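Local coordinates for protein putative hydrolase (Burkholderia cenocepacia, PDB 4X00) that is a putative alpha/beta-hydrolase that probably cleaves ester bonds, possibly those of aryl esters, at residues A[14-26]-A[89-101]. Sequence-based numbering, arbitrary orientation.
Sequences YTVTAPDGVVLAV and RWADDLAAIIEST
V16, L24 and V26, on the inner face of the hairpin formed by strands 14-17 and 23-26, close over I97 and its neighbours on helix 89-100, a worked example of a helix packing on one face of the first two strands of a sheet. I97 has CG1 beside its backbone N (chi1 -73°) and an extended end, which delivers CD1 to within 3.7 Å of L24 CD1, while V26 CG2 meets the same methyl tip to tip at 4.0 Å. V16 uses both of its branches: CG1, anti to the backbone N, lies 4.0 Å from A96 CB, and CG2 packs against CB and OG of S100. At the end of the contact away from the turn, T101 CG2 sits at the edge of the Y14 ring, near its plane, 3.2 Å from OH, which is hydrogen-bonded to E28.

Polar groups gather where the hairpin turns. The type I turn A18-G21 lays the P19 ring across D92, CG 3.9 Å from CB, and presents D20 to R89. R89 NH1 donates to D20 OD2 at 3.0 Å, bent to 143° at the hydrogen and arriving on the anti side, with carboxylate and guanidinium planes steeply inclined at 76°. D93 OD1 lies only 4.4 Å from D20 OD1; R70 forms salt bridges with both aspartates and probably offsets their mutual repulsion. The L24 side chain crosses that of D93 at about a right angle, CD1 3.6 Å from CB.

With I97 and V26 also touching strand 63-67, the contact joins the antiparallel N-terminal hairpin to a helix flanking the central, mostly parallel sheet, as is characteristic of the alpha/beta-hydrolase fold.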
ATOM      1  N   TYR A  14      -3.142  15.956   9.932  1.00 16.36           N
ATOM      2  CA  TYR A  14      -2.529  17.143   9.340  1.00 16.27           C
ATOM      3  C   TYR A  14      -2.283  16.920   7.860  1.00 15.54           C
ATOM      4  O   TYR A  14      -2.729  15.930   7.296  1.00 16.00           O
ATOM      5  CB  TYR A  14      -1.236  17.526  10.071  1.00 17.58           C
ATOM      6  CG  TYR A  14      -0.225  16.420  10.190  1.00 17.77           C
ATOM      7  CD1 TYR A  14      -0.244  15.549  11.275  1.00 18.50           C
ATOM      8  CD2 TYR A  14       0.767  16.264   9.240  1.00 17.94           C
ATOM      9  CE1 TYR A  14       0.690  14.544  11.388  1.00 18.92           C
ATOM     10  CE2 TYR A  14       1.699  15.271   9.345  1.00 18.09           C
ATOM     11  CZ  TYR A  14       1.658  14.411  10.425  1.00 18.71           C
ATOM     12  OH  TYR A  14       2.585  13.414  10.533  1.00 20.43           O
ATOM     13  N   THR A  15      -1.609  17.847   7.203  1.00 16.02           N
ATOM     14  CA  THR A  15      -1.404  17.694   5.782  1.00 16.11           C
ATOM     15  C   THR A  15       0.070  17.903   5.457  1.00 15.88           C
ATOM     16  O   THR A  15       0.816  18.540   6.236  1.00 17.95           O
ATOM     17  CB  THR A  15      -2.267  18.670   4.971  1.00 17.17           C
ATOM     18  OG1 THR A  15      -1.935  20.007   5.332  1.00 17.72           O
ATOM     19  CG2 THR A  15      -3.752  18.454   5.257  1.00 18.19           C
ATOM     20  N   VAL A  16       0.468  17.369   4.300  1.00 14.20           N
ATOM     21  CA  VAL A  16       1.826  17.505   3.767  1.00 14.18           C
ATOM     22  C   VAL A  16       1.723  17.860   2.283  1.00 13.73           C
ATOM     23  O   VAL A  16       1.016  17.182   1.530  1.00 13.11           O
ATOM     24  CB  VAL A  16       2.632  16.197   3.948  1.00 14.38           C
ATOM     25  CG1 VAL A  16       3.965  16.270   3.173  1.00 15.06           C
ATOM     26  CG2 VAL A  16       2.888  15.925   5.426  1.00 15.46           C
ATOM     27  N   THR A  17       2.396  18.924   1.857  1.00 13.81           N
ATOM     28  CA  THR A  17       2.411  19.258   0.440  1.00 14.48           C
ATOM     29  C   THR A  17       3.499  18.507  -0.315  1.00 14.89           C
ATOM     30  O   THR A  17       4.663  18.568   0.056  1.00 16.04           O
ATOM     31  CB  THR A  17       2.611  20.759   0.246  1.00 15.63           C
ATOM     32  OG1 THR A  17       1.617  21.458   1.003  1.00 17.88           O
ATOM     33  CG2 THR A  17       2.502  21.138  -1.225  1.00 15.96           C
ATOM     34  N   ALA A  18       3.127  17.804  -1.376  1.00 14.99           N
ATOM     35  CA  ALA A  18       4.097  17.091  -2.210  1.00 15.42           C
ATOM     36  C   ALA A  18       4.807  18.043  -3.182  1.00 16.20           C
ATOM     37  O   ALA A  18       4.370  19.178  -3.384  1.00 15.43           O
ATOM     38  CB  ALA A  18       3.386  15.965  -2.981  1.00 16.86           C
ATOM     39  N   PRO A  19       5.900  17.589  -3.814  1.00 17.58           N
ATOM     40  CA  PRO A  19       6.655  18.548  -4.649  1.00 18.64           C
ATOM     41  C   PRO A  19       5.904  19.092  -5.877  1.00 17.94           C
ATOM     42  O   PRO A  19       6.287  20.145  -6.397  1.00 19.40           O
ATOM     43  CB  PRO A  19       7.881  17.740  -5.084  1.00 19.62           C
ATOM     44  CG  PRO A  19       7.995  16.640  -4.081  1.00 19.92           C
ATOM     45  CD  PRO A  19       6.626  16.324  -3.600  1.00 18.94           C
ATOM     46  N   ASP A  20       4.857  18.403  -6.326  1.00 17.83           N
ATOM     47  CA  ASP A  20       4.073  18.907  -7.446  1.00 17.02           C
ATOM     48  C   ASP A  20       2.860  19.702  -6.968  1.00 17.12           C
ATOM     49  O   ASP A  20       2.004  20.091  -7.774  1.00 17.93           O
ATOM     50  CB  ASP A  20       3.662  17.770  -8.424  1.00 16.82           C
ATOM     51  CG  ASP A  20       2.687  16.775  -7.835  1.00 17.69           C
ATOM     52  OD1 ASP A  20       2.609  16.691  -6.599  1.00 18.27           O
ATOM     53  OD2 ASP A  20       2.001  16.070  -8.623  1.00 17.65           O
ATOM     54  N   GLY A  21       2.794  19.957  -5.661  1.00 16.64           N
ATOM     55  CA  GLY A  21       1.761  20.815  -5.103  1.00 15.67           C
ATOM     56  C   GLY A  21       0.544  20.064  -4.584  1.00 15.51           C
ATOM     57  O   GLY A  21      -0.339  20.695  -4.007  1.00 16.89           O
ATOM     58  N   VAL A  22       0.469  18.744  -4.791  1.00 14.41           N
ATOM     59  CA  VAL A  22      -0.666  17.961  -4.305  1.00 14.41           C
ATOM     60  C   VAL A  22      -0.593  17.888  -2.777  1.00 14.28           C
ATOM     61  O   VAL A  22       0.474  17.637  -2.221  1.00 15.18           O
ATOM     62  CB  VAL A  22      -0.656  16.556  -4.941  1.00 15.30           C
ATOM     63  CG1 VAL A  22      -1.638  15.607  -4.268  1.00 16.12           C
ATOM     64  CG2 VAL A  22      -1.009  16.688  -6.415  1.00 16.67           C
ATOM     65  N   VAL A  23      -1.705  18.136  -2.104  1.00 12.82           N
ATOM     66  CA  VAL A  23      -1.741  18.096  -0.641  1.00 13.24           C
ATOM     67  C   VAL A  23      -2.213  16.724  -0.151  1.00 12.37           C
ATOM     68  O   VAL A  23      -3.270  16.246  -0.564  1.00 13.46           O
ATOM     69  CB  VAL A  23      -2.666  19.216  -0.079  1.00 15.21           C
ATOM     70  CG1 VAL A  23      -2.807  19.071   1.414  1.00 16.68           C
ATOM     71  CG2 VAL A  23      -2.084  20.579  -0.397  1.00 15.97           C
ATOM     72  N   LEU A  24      -1.404  16.092   0.677  1.00 11.06           N
ATOM     73  CA  LEU A  24      -1.687  14.766   1.207  1.00 10.57           C
ATOM     74  C   LEU A  24      -2.260  14.862   2.590  1.00 10.29           C
ATOM     75  O   LEU A  24      -1.747  15.608   3.419  1.00 11.32           O
ATOM     76  CB  LEU A  24      -0.403  13.954   1.240  1.00 11.77           C
ATOM     77  CG  LEU A  24       0.289  13.867  -0.117  1.00 13.38           C
ATOM     78  CD1 LEU A  24       1.740  13.412   0.053  1.00 16.03           C
ATOM     79  CD2 LEU A  24      -0.509  12.992  -1.093  1.00 13.97           C
ATOM     80  N   ALA A  25      -3.317  14.094   2.834  1.00 10.07           N
ATOM     81  CA  ALA A  25      -3.924  13.990   4.160  1.00  9.49           C
ATOM     82  C   ALA A  25      -3.171  12.929   4.954  1.00  9.22           C
ATOM     83  O   ALA A  25      -3.117  11.777   4.534  1.00  9.59           O
ATOM     84  CB  ALA A  25      -5.393  13.626   4.036  1.00  9.20           C
ATOM     85  N   VAL A  26      -2.584  13.332   6.078  1.00  9.70           N
ATOM     86  CA  VAL A  26      -1.722  12.485   6.890  1.00 10.35           C
ATOM     87  C   VAL A  26      -2.297  12.339   8.298  1.00 11.06           C
ATOM     88  O   VAL A  26      -2.921  13.269   8.844  1.00 11.72           O
ATOM     89  CB  VAL A  26      -0.306  13.080   6.962  1.00 11.15           C
ATOM     90  CG1 VAL A  26       0.615  12.168   7.728  1.00 12.10           C
ATOM     91  CG2 VAL A  26       0.224  13.335   5.548  1.00 12.35           C
ATOM     92  N   ARG A  89       5.882  10.400  -9.183  1.00 14.58           N
ATOM     93  CA  ARG A  89       5.072  11.350  -8.416  1.00 14.37           C
ATOM     94  C   ARG A  89       4.624  10.733  -7.099  1.00 12.74           C
ATOM     95  O   ARG A  89       4.594  11.405  -6.059  1.00 12.75           O
ATOM     96  CB  ARG A  89       3.811  11.795  -9.166  1.00 16.06           C
ATOM     97  CG  ARG A  89       4.010  12.535 -10.413  1.00 18.95           C
ATOM     98  CD  ARG A  89       4.558  13.905 -10.118  1.00 22.09           C
ATOM     99  NE  ARG A  89       4.814  14.494 -11.400  1.00 25.20           N
ATOM    100  CZ  ARG A  89       3.967  15.277 -12.060  1.00 27.23           C
ATOM    101  NH1 ARG A  89       2.810  15.658 -11.516  1.00 26.82           N
ATOM    102  NH2 ARG A  89       4.312  15.723 -13.250  1.00 30.30           N
ATOM    103  N   TRP A  90       4.268   9.453  -7.144  1.00 12.57           N
ATOM    104  CA  TRP A  90       3.802   8.782  -5.933  1.00 11.86           C
ATOM    105  C   TRP A  90       4.976   8.547  -4.977  1.00 11.58           C
ATOM    106  O   TRP A  90       4.824   8.624  -3.760  1.00 11.91           O
ATOM    107  CB  TRP A  90       3.151   7.441  -6.259  1.00 12.06           C
ATOM    108  CG  TRP A  90       2.050   7.453  -7.316  1.00 11.08           C
ATOM    109  CD1 TRP A  90       2.186   7.718  -8.642  1.00 11.83           C
ATOM    110  CD2 TRP A  90       0.674   7.117  -7.119  1.00 10.95           C
ATOM    111  NE1 TRP A  90       0.980   7.581  -9.286  1.00 10.86           N
ATOM    112  CE2 TRP A  90       0.033   7.211  -8.370  1.00 10.93           C
ATOM    113  CE3 TRP A  90      -0.080   6.744  -6.002  1.00 11.54           C
ATOM    114  CZ2 TRP A  90      -1.335   6.956  -8.530  1.00 11.54           C
ATOM    115  CZ3 TRP A  90      -1.423   6.482  -6.162  1.00 11.18           C
ATOM    116  CH2 TRP A  90      -2.037   6.573  -7.411  1.00 11.34           C
ATOM    117  N   ALA A  91       6.129   8.195  -5.531  1.00 11.87           N
ATOM    118  CA  ALA A  91       7.323   8.085  -4.717  1.00 12.14           C
ATOM    119  C   ALA A  91       7.675   9.409  -4.057  1.00 11.74           C
ATOM    120  O   ALA A  91       8.115   9.426  -2.894  1.00 12.30           O
ATOM    121  CB  ALA A  91       8.506   7.572  -5.550  1.00 13.17           C
ATOM    122  N   ASP A  92       7.510  10.512  -4.791  1.00 11.91           N
ATOM    123  CA  ASP A  92       7.785  11.831  -4.209  1.00 12.34           C
ATOM    124  C   ASP A  92       6.789  12.197  -3.114  1.00 11.47           C
ATOM    125  O   ASP A  92       7.161  12.892  -2.163  1.00 13.09           O
ATOM    126  CB  ASP A  92       7.790  12.919  -5.284  1.00 13.88           C
ATOM    127  CG  ASP A  92       8.985  12.828  -6.222  1.00 16.41           C
ATOM    128  OD1 ASP A  92       9.967  12.089  -5.961  1.00 17.41           O
ATOM    129  OD2 ASP A  92       8.948  13.535  -7.242  1.00 18.95           O
ATOM    130  N   ASP A  93       5.540  11.738  -3.227  1.00 11.25           N
ATOM    131  CA  ASP A  93       4.578  11.940  -2.147  1.00 11.60           C
ATOM    132  C   ASP A  93       5.102  11.276  -0.872  1.00 11.47           C
ATOM    133  O   ASP A  93       5.082  11.877   0.205  1.00 11.95           O
ATOM    134  CB  ASP A  93       3.191  11.328  -2.467  1.00 11.65           C
ATOM    135  CG  ASP A  93       2.468  11.993  -3.636  1.00 12.46           C
ATOM    136  OD1 ASP A  93       2.802  13.123  -3.995  1.00 12.64           O
ATOM    137  OD2 ASP A  93       1.525  11.361  -4.157  1.00 12.08           O
ATOM    138  N   LEU A  94       5.530  10.016  -0.993  1.00 11.20           N
ATOM    139  CA  LEU A  94       6.066   9.284   0.141  1.00 10.93           C
ATOM    140  C   LEU A  94       7.314   9.998   0.695  1.00 11.75           C
ATOM    141  O   LEU A  94       7.436  10.178   1.915  1.00 13.03           O
ATOM    142  CB  LEU A  94       6.389   7.858  -0.262  1.00 12.08           C
ATOM    143  CG  LEU A  94       7.060   7.033   0.836  1.00 12.26           C
ATOM    144  CD1 LEU A  94       6.196   6.956   2.113  1.00 12.32           C
ATOM    145  CD2 LEU A  94       7.342   5.660   0.275  1.00 12.80           C
ATOM    146  N   ALA A  95       8.212  10.450  -0.184  1.00 11.36           N
ATOM    147  CA  ALA A  95       9.407  11.141   0.282  1.00 12.30           C
ATOM    148  C   ALA A  95       9.040  12.410   1.053  1.00 12.80           C
ATOM    149  O   ALA A  95       9.687  12.756   2.040  1.00 13.52           O
ATOM    150  CB  ALA A  95      10.319  11.474  -0.885  1.00 13.11           C
ATOM    151  N   ALA A  96       7.997  13.107   0.598  1.00 13.13           N
ATOM    152  CA  ALA A  96       7.588  14.333   1.256  1.00 14.83           C
ATOM    153  C   ALA A  96       7.061  14.049   2.660  1.00 16.07           C
ATOM    154  O   ALA A  96       7.321  14.810   3.598  1.00 17.08           O
ATOM    155  CB  ALA A  96       6.539  15.052   0.421  1.00 15.19           C
ATOM    156  N   ILE A  97       6.301  12.970   2.808  1.00 15.72           N
ATOM    157  CA  ILE A  97       5.846  12.578   4.142  1.00 16.29           C
ATOM    158  C   ILE A  97       7.007  12.160   5.046  1.00 16.53           C
ATOM    159  O   ILE A  97       7.055  12.586   6.193  1.00 17.21           O
ATOM    160  CB  ILE A  97       4.808  11.502   4.010  1.00 17.10           C
ATOM    161  CG1 ILE A  97       3.549  12.224   3.486  1.00 18.43           C
ATOM    162  CG2 ILE A  97       4.548  10.745   5.335  1.00 18.01           C
ATOM    163  CD1 ILE A  97       2.517  11.360   3.007  1.00 19.49           C
ATOM    164  N   ILE A  98       7.961  11.375   4.538  1.00 15.50           N
ATOM    165  CA  ILE A  98       9.144  11.021   5.333  1.00 16.06           C
ATOM    166  C   ILE A  98       9.856  12.281   5.806  1.00 18.12           C
ATOM    167  O   ILE A  98      10.253  12.390   6.968  1.00 18.91           O
ATOM    168  CB  ILE A  98      10.103  10.126   4.523  1.00 15.30           C
ATOM    169  CG1 ILE A  98       9.422   8.769   4.284  1.00 15.49           C
ATOM    170  CG2 ILE A  98      11.447   9.960   5.247  1.00 16.32           C
ATOM    171  CD1 ILE A  98      10.130   7.861   3.303  1.00 15.92           C
ATOM    172  N   GLU A  99       9.983  13.262   4.924  1.00 19.09           N
ATOM    173  CA  GLU A  99      10.671  14.502   5.301  1.00 23.22           C
ATOM    174  C   GLU A  99       9.878  15.352   6.294  1.00 23.36           C
ATOM    175  O   GLU A  99      10.424  15.829   7.300  1.00 23.18           O
ATOM    176  CB  GLU A  99      10.994  15.326   4.058  1.00 27.76           C
ATOM    177  CG  GLU A  99      12.130  14.719   3.268  1.00 33.42           C
ATOM    178  CD  GLU A  99      12.527  15.530   2.045  1.00 38.91           C
ATOM    179  OE1 GLU A  99      12.535  16.788   2.115  1.00 41.47           O
ATOM    180  OE2 GLU A  99      12.840  14.896   1.007  1.00 40.48           O
ATOM    181  N   SER A 100       8.593  15.541   6.018  1.00 23.87           N
ATOM    182  CA  SER A 100       7.795  16.476   6.800  1.00 25.88           C
ATOM    183  C   SER A 100       7.613  15.989   8.228  1.00 26.81           C
ATOM    184  O   SER A 100       7.603  16.779   9.176  1.00 27.99           O
ATOM    185  CB  SER A 100       6.437  16.697   6.137  1.00 27.61           C
ATOM    186  OG  SER A 100       5.752  17.767   6.770  1.00 30.24           O
ATOM    187  N   THR A 101       7.467  14.681   8.378  1.00 26.50           N
ATOM    188  CA  THR A 101       7.290  14.086   9.691  1.00 26.52           C
ATOM    189  C   THR A 101       8.615  13.973  10.438  1.00 26.77           C
ATOM    190  O   THR A 101       8.643  13.674  11.629  1.00 26.67           O
ATOM    191  CB  THR A 101       6.656  12.699   9.570  1.00 26.13           C
ATOM    192  OG1 THR A 101       7.522  11.860   8.798  1.00 26.01           O
ATOM    193  CG2 THR A 101       5.297  12.794   8.882  1.00 26.32           C
TER